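Local structure of uncharacterized protein (Bacillus thuringiensis serovar kurstaki, 4XE7) at residues A[233-246]-A[351-364]. The protein is a bacterial actin-like protein of the ParM type that probably polymerises into nucleotide-dependent cytoskeletal filaments, as its relatives do in plasmid segregation. Residues are numbered along the deposited sequence; the frame is centred on the assembly and turned at random.
Sequences AINDLGAGTSDNAF and QKASLMKFWFKTNA
Phe358 rises from the helix against the helix-facing side of the hairpin, and Asn244 lays its CB over the middle of the ring, 3.5 Å from the centroid and 6° off the ring normal. With CG anti to the backbone N (chi1 -167°), the ring is raised to receive that CH-pi contact; Thr362 CG2 lies against its opposite face, toward the rim. A flat phenyl suits a place covered on both faces. Ala233, small enough to let its strand come close, puts its CB 3.8 Å from Phe358 CE2. Asn235 OD1, close to the ring, is occupied by Asn244 ND2 at 2.6 Å in a nearly straight bond (177°), while Asn235 ND2 donates to Ile368 O; Asn244 thus satisfies the carbonyl of Asn235, whose own NH2 is spent on strand 366-370. The hairpin and strand 366-370, parallel to 232-237, belong to the five-stranded sheet of an actin-like subdomain, with helix 337-362 packed on one face; its last turns, 351-362, run roughly antiparallel to strand 233-237. The chain leaves this helix through an ST turn, Thr362 OG1 accepting from Ala364 N, and enters strand 366-370 beside Ala233. Here Thr362 CB sits 3.6 Å above the centre of the Phe246 ring, and Ala364 CB touches both Phe246 CE1 and Ala233 CB. Toward the hairpin loop the packing turns polar and wetter. Gln351, long and bent at its second torsion, reaches Ser242 OG with NE2 (2.8 Å), a hydroxyl also bonded to Leu262 O, while Leu237 CD2 rests against its amide. One water joins Gln351 OE1, Ser354 OG and Asn244 ND2, the last two 4.3 Å apart.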
loop_
_atom_site.group_PDB
_atom_site.type_symbol
_atom_site.label_atom_id
_atom_site.label_comp_id
_atom_site.label_asym_id
_atom_site.label_seq_id
_atom_site.Cartn_x
_atom_site.Cartn_y
_atom_site.Cartn_z
ATOM N N ALA A 233 -6.230 18.278 -6.852
ATOM C CA ALA A 233 -7.022 17.645 -5.823
ATOM C C ALA A 233 -6.734 16.150 -5.905
ATOM O O ALA A 233 -6.810 15.552 -6.980
ATOM C CB ALA A 233 -8.519 17.944 -5.993
ATOM N N ILE A 234 -6.354 15.553 -4.783
ATOM C CA ILE A 234 -6.220 14.106 -4.741
ATOM C C ILE A 234 -7.249 13.523 -3.792
ATOM O O ILE A 234 -7.218 13.745 -2.579
ATOM C CB ILE A 234 -4.807 13.661 -4.325
ATOM C CG1 ILE A 234 -3.764 14.307 -5.254
ATOM C CG2 ILE A 234 -4.704 12.145 -4.418
ATOM C CD1 ILE A 234 -2.314 13.994 -4.904
ATOM N N ASN A 235 -8.175 12.775 -4.367
ATOM C CA ASN A 235 -9.233 12.176 -3.588
ATOM C C ASN A 235 -8.969 10.685 -3.403
ATOM O O ASN A 235 -8.994 9.911 -4.359
ATOM C CB ASN A 235 -10.575 12.432 -4.267
ATOM C CG ASN A 235 -10.819 13.907 -4.515
ATOM O OD1 ASN A 235 -11.352 14.613 -3.656
ATOM N ND2 ASN A 235 -10.414 14.389 -5.698
ATOM N N ASP A 236 -8.685 10.303 -2.161
ATOM C CA ASP A 236 -8.379 8.923 -1.811
ATOM C C ASP A 236 -9.663 8.208 -1.372
ATOM O O ASP A 236 -10.165 8.456 -0.264
ATOM C CB ASP A 236 -7.321 8.892 -0.693
ATOM C CG ASP A 236 -6.719 7.502 -0.474
ATOM O OD1 ASP A 236 -5.731 7.407 0.284
ATOM O OD2 ASP A 236 -7.217 6.508 -1.054
ATOM N N LEU A 237 -10.182 7.329 -2.233
ATOM C CA LEU A 237 -11.463 6.648 -1.975
ATOM C C LEU A 237 -11.247 5.292 -1.290
ATOM O O LEU A 237 -10.770 4.339 -1.920
ATOM C CB LEU A 237 -12.240 6.452 -3.289
ATOM C CG LEU A 237 -12.228 7.687 -4.184
ATOM C CD1 LEU A 237 -13.070 7.480 -5.433
ATOM C CD2 LEU A 237 -12.725 8.887 -3.378
ATOM N N GLY A 238 -11.587 5.209 -0.006
ATOM C CA GLY A 238 -11.311 4.015 0.778
ATOM C C GLY A 238 -12.543 3.203 1.158
ATOM O O GLY A 238 -13.647 3.481 0.695
ATOM N N ALA A 239 -12.359 2.219 2.035
ATOM C CA ALA A 239 -13.443 1.305 2.398
ATOM C C ALA A 239 -14.465 1.975 3.318
ATOM O O ALA A 239 -15.676 1.776 3.163
ATOM C CB ALA A 239 -12.874 0.041 3.059
ATOM N N GLY A 240 -13.977 2.774 4.261
ATOM C CA GLY A 240 -14.841 3.400 5.254
ATOM C C GLY A 240 -14.867 4.914 5.167
ATOM O O GLY A 240 -15.728 5.566 5.738
ATOM N N THR A 241 -13.913 5.486 4.438
ATOM C CA THR A 241 -13.792 6.932 4.354
ATOM C C THR A 241 -13.305 7.354 2.983
ATOM O O THR A 241 -12.712 6.561 2.248
ATOM C CB THR A 241 -12.775 7.514 5.385
ATOM O OG1 THR A 241 -11.485 6.935 5.145
ATOM C CG2 THR A 241 -13.199 7.244 6.824
ATOM N N SER A 242 -13.519 8.628 2.677
ATOM C CA SER A 242 -12.900 9.260 1.524
ATOM C C SER A 242 -12.100 10.463 2.001
ATOM O O SER A 242 -12.582 11.250 2.829
ATOM C CB SER A 242 -13.955 9.685 0.494
ATOM O OG SER A 242 -14.587 8.555 -0.083
ATOM N N ASP A 243 -10.876 10.602 1.495
ATOM C CA ASP A 243 -10.021 11.738 1.860
ATOM C C ASP A 243 -9.874 12.734 0.692
ATOM O O ASP A 243 -9.309 12.400 -0.355
ATOM C CB ASP A 243 -8.655 11.210 2.314
ATOM C CG ASP A 243 -7.747 12.302 2.847
ATOM O OD1 ASP A 243 -7.941 12.723 4.010
ATOM O OD2 ASP A 243 -6.829 12.721 2.106
ATOM N N ASN A 244 -10.416 13.935 0.847
ATOM C CA ASN A 244 -10.324 14.919 -0.234
ATOM C C ASN A 244 -9.214 15.920 0.061
ATOM O O ASN A 244 -9.409 16.851 0.825
ATOM C CB ASN A 244 -11.657 15.637 -0.429
ATOM C CG ASN A 244 -12.822 14.671 -0.529
ATOM O OD1 ASN A 244 -13.574 14.469 0.431
ATOM N ND2 ASN A 244 -12.954 14.038 -1.687
ATOM N N ALA A 245 -8.045 15.693 -0.532
ATOM C CA ALA A 245 -6.876 16.534 -0.290
ATOM C C ALA A 245 -6.683 17.535 -1.418
ATOM O O ALA A 245 -6.839 17.191 -2.590
ATOM C CB ALA A 245 -5.611 15.667 -0.126
ATOM N N PHE A 246 -6.348 18.775 -1.068
ATOM C CA PHE A 246 -6.065 19.781 -2.086
ATOM C C PHE A 246 -4.668 20.347 -1.904
ATOM O O PHE A 246 -4.306 20.826 -0.827
ATOM C CB PHE A 246 -7.108 20.883 -2.050
ATOM C CG PHE A 246 -6.872 21.983 -3.048
ATOM C CD1 PHE A 246 -6.635 21.694 -4.383
ATOM C CD2 PHE A 246 -6.927 23.309 -2.652
ATOM C CE1 PHE A 246 -6.445 22.705 -5.296
ATOM C CE2 PHE A 246 -6.735 24.335 -3.564
ATOM C CZ PHE A 246 -6.494 24.025 -4.892
ATOM N N GLN A 351 -20.191 9.252 -5.183
ATOM C CA GLN A 351 -18.864 9.833 -5.291
ATOM C C GLN A 351 -18.830 10.985 -6.292
ATOM O O GLN A 351 -18.128 11.974 -6.078
ATOM C CB GLN A 351 -17.844 8.763 -5.680
ATOM C CG GLN A 351 -17.404 7.884 -4.465
ATOM C CD GLN A 351 -16.515 8.663 -3.467
ATOM O OE1 GLN A 351 -16.214 9.836 -3.671
ATOM N NE2 GLN A 351 -16.103 8.003 -2.398
ATOM N N LYS A 352 -19.574 10.847 -7.389
ATOM C CA LYS A 352 -19.604 11.918 -8.393
ATOM C C LYS A 352 -20.017 13.250 -7.772
ATOM O O LYS A 352 -19.354 14.268 -7.951
ATOM C CB LYS A 352 -20.563 11.571 -9.535
ATOM C CG LYS A 352 -20.560 12.646 -10.631
ATOM C CD LYS A 352 -21.916 12.804 -11.303
ATOM C CE LYS A 352 -21.850 13.789 -12.476
ATOM N NZ LYS A 352 -21.730 13.138 -13.806
ATOM N N ALA A 353 -21.124 13.232 -7.038
ATOM C CA ALA A 353 -21.622 14.428 -6.380
ATOM C C ALA A 353 -20.567 15.014 -5.430
ATOM O O ALA A 353 -20.377 16.222 -5.374
ATOM C CB ALA A 353 -22.912 14.116 -5.621
ATOM N N SER A 354 -19.876 14.145 -4.698
ATOM C CA SER A 354 -18.836 14.577 -3.765
ATOM C C SER A 354 -17.615 15.194 -4.472
ATOM O O SER A 354 -17.107 16.265 -4.083
ATOM C CB SER A 354 -18.393 13.375 -2.914
ATOM O OG SER A 354 -17.192 13.660 -2.219
ATOM N N LEU A 355 -17.140 14.488 -5.498
ATOM C CA LEU A 355 -15.958 14.891 -6.254
ATOM C C LEU A 355 -16.179 16.163 -7.062
ATOM O O LEU A 355 -15.267 16.994 -7.206
ATOM C CB LEU A 355 -15.529 13.767 -7.202
ATOM C CG LEU A 355 -15.108 12.475 -6.507
ATOM C CD1 LEU A 355 -14.991 11.352 -7.503
ATOM C CD2 LEU A 355 -13.785 12.693 -5.806
ATOM N N MET A 356 -17.376 16.308 -7.618
ATOM C CA MET A 356 -17.674 17.525 -8.394
ATOM C C MET A 356 -17.751 18.725 -7.451
ATOM O O MET A 356 -17.186 19.776 -7.728
ATOM C CB MET A 356 -18.969 17.366 -9.208
ATOM C CG MET A 356 -18.825 16.359 -10.371
ATOM S SD MET A 356 -17.688 16.861 -11.723
ATOM C CE MET A 356 -18.751 17.946 -12.673
ATOM N N LYS A 357 -18.392 18.547 -6.301
ATOM C CA LYS A 357 -18.451 19.619 -5.316
ATOM C C LYS A 357 -17.038 20.042 -4.832
ATOM O O LYS A 357 -16.751 21.232 -4.687
ATOM C CB LYS A 357 -19.341 19.178 -4.150
ATOM C CG LYS A 357 -19.363 20.104 -2.965
ATOM C CD LYS A 357 -20.376 19.637 -1.920
ATOM C CE LYS A 357 -21.779 19.557 -2.497
ATOM N NZ LYS A 357 -22.461 20.881 -2.431
ATOM N N PHE A 358 -16.159 19.074 -4.598
ATOM C CA PHE A 358 -14.820 19.383 -4.137
ATOM C C PHE A 358 -14.044 20.104 -5.226
ATOM O O PHE A 358 -13.212 20.945 -4.938
ATOM C CB PHE A 358 -14.053 18.125 -3.717
ATOM C CG PHE A 358 -12.789 18.417 -2.947
ATOM C CD1 PHE A 358 -12.850 19.094 -1.738
ATOM C CD2 PHE A 358 -11.542 18.012 -3.421
ATOM C CE1 PHE A 358 -11.698 19.354 -1.007
ATOM C CE2 PHE A 358 -10.380 18.265 -2.682
ATOM C CZ PHE A 358 -10.464 18.945 -1.478
ATOM N N TRP A 359 -14.293 19.720 -6.475
ATOM C CA TRP A 359 -13.645 20.360 -7.599
ATOM C C TRP A 359 -14.003 21.849 -7.639
ATOM O O TRP A 359 -13.124 22.683 -7.836
ATOM C CB TRP A 359 -14.046 19.666 -8.895
ATOM C CG TRP A 359 -13.090 19.801 -10.034
ATOM C CD1 TRP A 359 -12.013 20.642 -10.135
ATOM C CD2 TRP A 359 -13.120 19.039 -11.238
ATOM N NE1 TRP A 359 -11.385 20.458 -11.348
ATOM C CE2 TRP A 359 -12.049 19.475 -12.046
ATOM C CE3 TRP A 359 -13.960 18.026 -11.719
ATOM C CZ2 TRP A 359 -11.781 18.927 -13.302
ATOM C CZ3 TRP A 359 -13.709 17.491 -12.982
ATOM C CH2 TRP A 359 -12.623 17.940 -13.752
ATOM N N PHE A 360 -15.278 22.186 -7.428
ATOM C CA PHE A 360 -15.688 23.579 -7.472
ATOM C C PHE A 360 -15.220 24.325 -6.224
ATOM O O PHE A 360 -14.874 25.494 -6.300
ATOM C CB PHE A 360 -17.202 23.723 -7.610
ATOM C CG PHE A 360 -17.725 23.287 -8.935
ATOM C CD1 PHE A 360 -17.385 23.982 -10.084
ATOM C CD2 PHE A 360 -18.525 22.152 -9.039
ATOM C CE1 PHE A 360 -17.850 23.569 -11.311
ATOM C CE2 PHE A 360 -18.992 21.732 -10.246
ATOM C CZ PHE A 360 -18.660 22.446 -11.396
ATOM N N LYS A 361 -15.208 23.658 -5.079
ATOM C CA LYS A 361 -14.749 24.338 -3.860
ATOM C C LYS A 361 -13.267 24.714 -3.925
ATOM O O LYS A 361 -12.863 25.775 -3.445
ATOM C CB LYS A 361 -15.035 23.473 -2.637
ATOM C CG LYS A 361 -16.508 23.527 -2.239
ATOM C CD LYS A 361 -16.749 22.886 -0.882
ATOM C CE LYS A 361 -18.186 23.094 -0.428
ATOM N NZ LYS A 361 -18.389 22.501 0.925
ATOM N N THR A 362 -12.465 23.866 -4.554
ATOM C CA THR A 362 -11.031 24.115 -4.668
ATOM C C THR A 362 -10.630 24.833 -5.964
ATOM O O THR A 362 -9.586 25.482 -6.027
ATOM C CB THR A 362 -10.236 22.799 -4.609
ATOM O OG1 THR A 362 -10.603 21.986 -5.731
ATOM C CG2 THR A 362 -10.518 22.042 -3.296
ATOM N N ASN A 363 -11.456 24.689 -6.997
ATOM C CA ASN A 363 -11.058 25.013 -8.372
ATOM C C ASN A 363 -9.688 24.428 -8.754
ATOM O O ASN A 363 -8.861 25.096 -9.385
ATOM C CB ASN A 363 -11.055 26.520 -8.608
ATOM C CG ASN A 363 -11.154 26.860 -10.079
ATOM O OD1 ASN A 363 -11.758 26.116 -10.852
ATOM N ND2 ASN A 363 -10.544 27.965 -10.480
ATOM N N ALA A 364 -9.455 23.179 -8.352
ATOM C CA ALA A 364 -8.215 22.476 -8.670
ATOM C C ALA A 364 -8.034 22.357 -10.186
ATOM O O ALA A 364 -9.009 22.253 -10.928
ATOM C CB ALA A 364 -8.206 21.085 -8.017
HETATM O O HOH W 1 -15.322 11.935 -1.952
#